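Local coordinates for LPXTG-motif cell wall anchor domain protein (Mobiluncus mulieris, PDB 5U5O) that probably mediates bacterial adhesion as a giant cell-wall-anchored surface protein, this piece comprising Ig-like domains with intramolecular covalent cross-links, at residues V121-L126 / K151-Q156. Sequence-based numbering, arbitrary orientation.
Sequences VVYEQL and KHNDPQ
With CG of Tyr-123 anti to its own carbonyl carbon (chi1 -84°), the phenol ring is placed under the backbone at Asn-153, whose CA lies over one of its faces. The two segments are antiparallel neighbours in a sheet of the Ig-like, T-Q ester bond containing domain, where strand 118-127 runs between strands 43-52 and 150-178. Regular pairing covers Gln-125 with Lys-151, a non-hydrogen-bonded pair, and Glu-124 with His-152, a hydrogen-bonded one. In the latter, His-152 N donates to Glu-124 O at 2.8 Å in a nearly straight bond (171°), while Glu-124 N reaches His-152 O at 3.1 Å, well above the carbonyl plane. At Asn-153 and Asp-154 the chain passes over the tyrosine ring. Asn-153 CA stands 3.5 Å from the centroid of the Tyr-123 ring, a CH-pi contact almost on the ring normal, and the side-chain amide lies nearly parallel to the ring. Farther along, the Tyr-123 hydroxyl OH touches Pro-155 CB at 3.5 Å, and Tyr-51 of strand 43-52 meets the same ring edge-to-face. Gln-125 bends at chi2 (81°), which turns its amide toward Asn-153, although NE2 is hydrogen-bonded to Gln-49. Next to the Glu-124/His-152 pair, a water bridges the two segments: it donates to Val-122 O at 2.8 Å, accepts from Asp-154 N, and lies in the plane of the His-152 ring, 3.0 Å from His-152 ND1. Over one face of that imidazole, Asp-154 OD2 sits 3.2 Å above the ring plane.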
ATOM      1  N   VAL A 121       1.131  -1.346 -12.706  1.00 15.99           N
ATOM      2  CA  VAL A 121       0.941  -0.856 -14.068  1.00 16.28           C
ATOM      3  C   VAL A 121       0.499  -2.001 -14.973  1.00 15.66           C
ATOM      4  O   VAL A 121       0.967  -3.125 -14.834  1.00 17.06           O
ATOM      5  CB  VAL A 121       2.215  -0.124 -14.582  1.00 16.86           C
ATOM      6  CG1 VAL A 121       3.386  -1.098 -14.681  1.00 17.09           C
ATOM      7  CG2 VAL A 121       1.954   0.606 -15.900  1.00 17.47           C
ATOM      8  N   VAL A 122      -0.387  -1.665 -15.912  1.00 14.56           N
ATOM      9  CA  VAL A 122      -0.904  -2.579 -16.930  1.00 13.81           C
ATOM     10  C   VAL A 122      -0.113  -2.374 -18.236  1.00 14.23           C
ATOM     11  O   VAL A 122       0.149  -1.226 -18.646  1.00 16.35           O
ATOM     12  CB  VAL A 122      -2.371  -2.276 -17.218  1.00 13.22           C
ATOM     13  CG1 VAL A 122      -2.889  -3.049 -18.424  1.00 12.14           C
ATOM     14  CG2 VAL A 122      -3.185  -2.613 -15.981  1.00 12.81           C
ATOM     15  N   TYR A 123       0.327  -3.481 -18.824  1.00 14.34           N
ATOM     16  CA  TYR A 123       0.938  -3.540 -20.165  1.00 16.08           C
ATOM     17  C   TYR A 123      -0.082  -4.204 -21.074  1.00 14.97           C
ATOM     18  O   TYR A 123      -0.878  -5.042 -20.627  1.00 16.04           O
ATOM     19  CB  TYR A 123       2.194  -4.395 -20.077  1.00 16.49           C
ATOM     20  CG  TYR A 123       3.457  -3.668 -19.614  1.00 17.21           C
ATOM     21  CD1 TYR A 123       3.413  -2.502 -18.838  1.00 19.11           C
ATOM     22  CD2 TYR A 123       4.713  -4.150 -19.995  1.00 19.15           C
ATOM     23  CE1 TYR A 123       4.581  -1.849 -18.449  1.00 19.07           C
ATOM     24  CE2 TYR A 123       5.879  -3.506 -19.605  1.00 20.72           C
ATOM     25  CZ  TYR A 123       5.807  -2.360 -18.837  1.00 21.70           C
ATOM     26  OH  TYR A 123       6.975  -1.738 -18.463  1.00 25.62           O
ATOM     27  N   GLU A 124      -0.062  -3.839 -22.367  1.00 15.02           N
ATOM     28  CA  GLU A 124      -1.023  -4.381 -23.342  1.00 14.63           C
ATOM     29  C   GLU A 124      -0.334  -4.595 -24.683  1.00 14.43           C
ATOM     30  O   GLU A 124       0.564  -3.811 -25.075  1.00 15.90           O
ATOM     31  CB  GLU A 124      -2.205  -3.431 -23.557  1.00 13.34           C
ATOM     32  CG  GLU A 124      -3.423  -4.067 -24.219  1.00 11.39           C
ATOM     33  CD  GLU A 124      -4.275  -4.874 -23.240  1.00 13.53           C
ATOM     34  OE1 GLU A 124      -4.098  -4.738 -22.007  1.00 15.28           O
ATOM     35  OE2 GLU A 124      -5.093  -5.676 -23.721  1.00 14.64           O
ATOM     36  N   GLN A 125      -0.718  -5.656 -25.374  1.00 14.48           N
ATOM     37  CA  GLN A 125      -0.256  -5.874 -26.751  1.00 14.37           C
ATOM     38  C   GLN A 125      -1.434  -6.180 -27.649  1.00 12.60           C
ATOM     39  O   GLN A 125      -2.446  -6.804 -27.228  1.00 14.53           O
ATOM     40  CB  GLN A 125       0.782  -6.993 -26.828  1.00 14.53           C
ATOM     41  CG  GLN A 125       1.950  -6.842 -25.857  1.00 14.39           C
ATOM     42  CD  GLN A 125       1.593  -7.326 -24.442  1.00 14.54           C
ATOM     43  OE1 GLN A 125       0.982  -8.375 -24.286  1.00 16.01           O
ATOM     44  NE2 GLN A 125       1.949  -6.544 -23.422  1.00 15.93           N
ATOM     45  N   LEU A 126      -1.268  -5.775 -28.919  1.00 12.30           N
ATOM     46  CA  LEU A 126      -2.261  -5.975 -29.963  1.00 12.12           C
ATOM     47  C   LEU A 126      -1.649  -6.807 -31.073  1.00 12.88           C
ATOM     48  O   LEU A 126      -0.605  -6.412 -31.617  1.00 14.37           O
ATOM     49  CB  LEU A 126      -2.692  -4.614 -30.522  1.00 12.26           C
ATOM     50  CG  LEU A 126      -3.667  -4.592 -31.698  1.00 11.74           C
ATOM     51  CD1 LEU A 126      -5.022  -5.148 -31.292  1.00 11.51           C
ATOM     52  CD2 LEU A 126      -3.785  -3.185 -32.288  1.00 12.25           C
ATOM     53  N   LYS A 151       2.205  -2.284 -29.117  1.00 16.41           N
ATOM     54  CA  LYS A 151       2.314  -2.528 -27.680  1.00 18.10           C
ATOM     55  C   LYS A 151       2.146  -1.229 -26.940  1.00 17.01           C
ATOM     56  O   LYS A 151       2.437  -0.147 -27.461  1.00 19.50           O
ATOM     57  CB  LYS A 151       3.695  -3.072 -27.329  1.00 21.93           C
ATOM     58  CG  LYS A 151       4.125  -4.327 -28.068  1.00 25.54           C
ATOM     59  CD  LYS A 151       5.523  -4.780 -27.659  1.00 33.58           C
ATOM     60  CE  LYS A 151       6.598  -3.755 -28.009  1.00 37.93           C
ATOM     61  NZ  LYS A 151       7.975  -4.308 -27.878  1.00 45.97           N
ATOM     62  N   HIS A 152       1.712  -1.366 -25.687  1.00 16.81           N
ATOM     63  CA  HIS A 152       1.697  -0.294 -24.715  1.00 16.34           C
ATOM     64  C   HIS A 152       2.333  -0.849 -23.445  1.00 14.42           C
ATOM     65  O   HIS A 152       1.646  -1.237 -22.480  1.00 15.81           O
ATOM     66  CB  HIS A 152       0.276   0.218 -24.496  1.00 16.18           C
ATOM     67  CG  HIS A 152       0.194   1.510 -23.758  1.00 16.33           C
ATOM     68  ND1 HIS A 152       0.445   1.601 -22.405  1.00 17.44           N
ATOM     69  CD2 HIS A 152      -0.160   2.754 -24.157  1.00 18.09           C
ATOM     70  CE1 HIS A 152       0.268   2.846 -22.008  1.00 18.66           C
ATOM     71  NE2 HIS A 152      -0.100   3.570 -23.051  1.00 18.46           N
ATOM     72  N   ASN A 153       3.652  -0.969 -23.506  1.00 15.71           N
ATOM     73  CA  ASN A 153       4.470  -1.508 -22.426  1.00 16.46           C
ATOM     74  C   ASN A 153       5.227  -0.342 -21.785  1.00 18.28           C
ATOM     75  O   ASN A 153       6.456  -0.199 -21.932  1.00 22.52           O
ATOM     76  CB  ASN A 153       5.403  -2.604 -22.945  1.00 16.11           C
ATOM     77  CG  ASN A 153       4.671  -3.856 -23.434  1.00 16.74           C
ATOM     78  OD1 ASN A 153       3.434  -3.958 -23.421  1.00 19.54           O
ATOM     79  ND2 ASN A 153       5.454  -4.838 -23.860  1.00 20.76           N
ATOM     80  N   ASP A 154       4.461   0.536 -21.131  1.00 19.04           N
ATOM     81  CA  ASP A 154       4.948   1.868 -20.707  1.00 19.80           C
ATOM     82  C   ASP A 154       4.922   1.932 -19.165  1.00 21.91           C
ATOM     83  O   ASP A 154       3.846   2.128 -18.571  1.00 21.46           O
ATOM     84  CB  ASP A 154       4.057   2.970 -21.319  1.00 21.94           C
ATOM     85  CG  ASP A 154       4.123   3.027 -22.856  1.00 22.17           C
ATOM     86  OD1 ASP A 154       5.143   2.617 -23.456  1.00 23.19           O
ATOM     87  OD2 ASP A 154       3.142   3.510 -23.473  1.00 26.53           O
ATOM     88  N   PRO A 155       6.095   1.744 -18.504  1.00 23.14           N
ATOM     89  CA  PRO A 155       6.088   1.628 -17.036  1.00 23.47           C
ATOM     90  C   PRO A 155       5.718   2.917 -16.302  1.00 21.22           C
ATOM     91  O   PRO A 155       5.249   2.836 -15.187  1.00 26.21           O
ATOM     92  CB  PRO A 155       7.520   1.205 -16.707  1.00 21.64           C
ATOM     93  CG  PRO A 155       8.331   1.806 -17.809  1.00 22.34           C
ATOM     94  CD  PRO A 155       7.472   1.733 -19.040  1.00 21.74           C
ATOM     95  N   GLN A 156       5.908   4.076 -16.938  1.00 19.32           N
ATOM     96  CA  GLN A 156       5.531   5.385 -16.371  1.00 21.21           C
ATOM     97  C   GLN A 156       4.141   5.846 -16.751  1.00 19.58           C
ATOM     98  O   GLN A 156       3.766   6.989 -16.439  1.00 22.22           O
ATOM     99  CB  GLN A 156       6.522   6.471 -16.798  1.00 20.36           C
ATOM    100  CG  GLN A 156       7.967   6.118 -16.532  1.00 21.56           C
ATOM    101  CD  GLN A 156       8.917   7.309 -16.586  1.00 24.70           C
ATOM    102  OE1 GLN A 156       9.929   7.309 -15.886  1.00 28.23           O
ATOM    103  NE2 GLN A 156       8.623   8.310 -17.429  1.00 24.11           N
TER
HETATM  104  O   HOH W   1       1.765   0.744 -19.906  1.00 24.31           O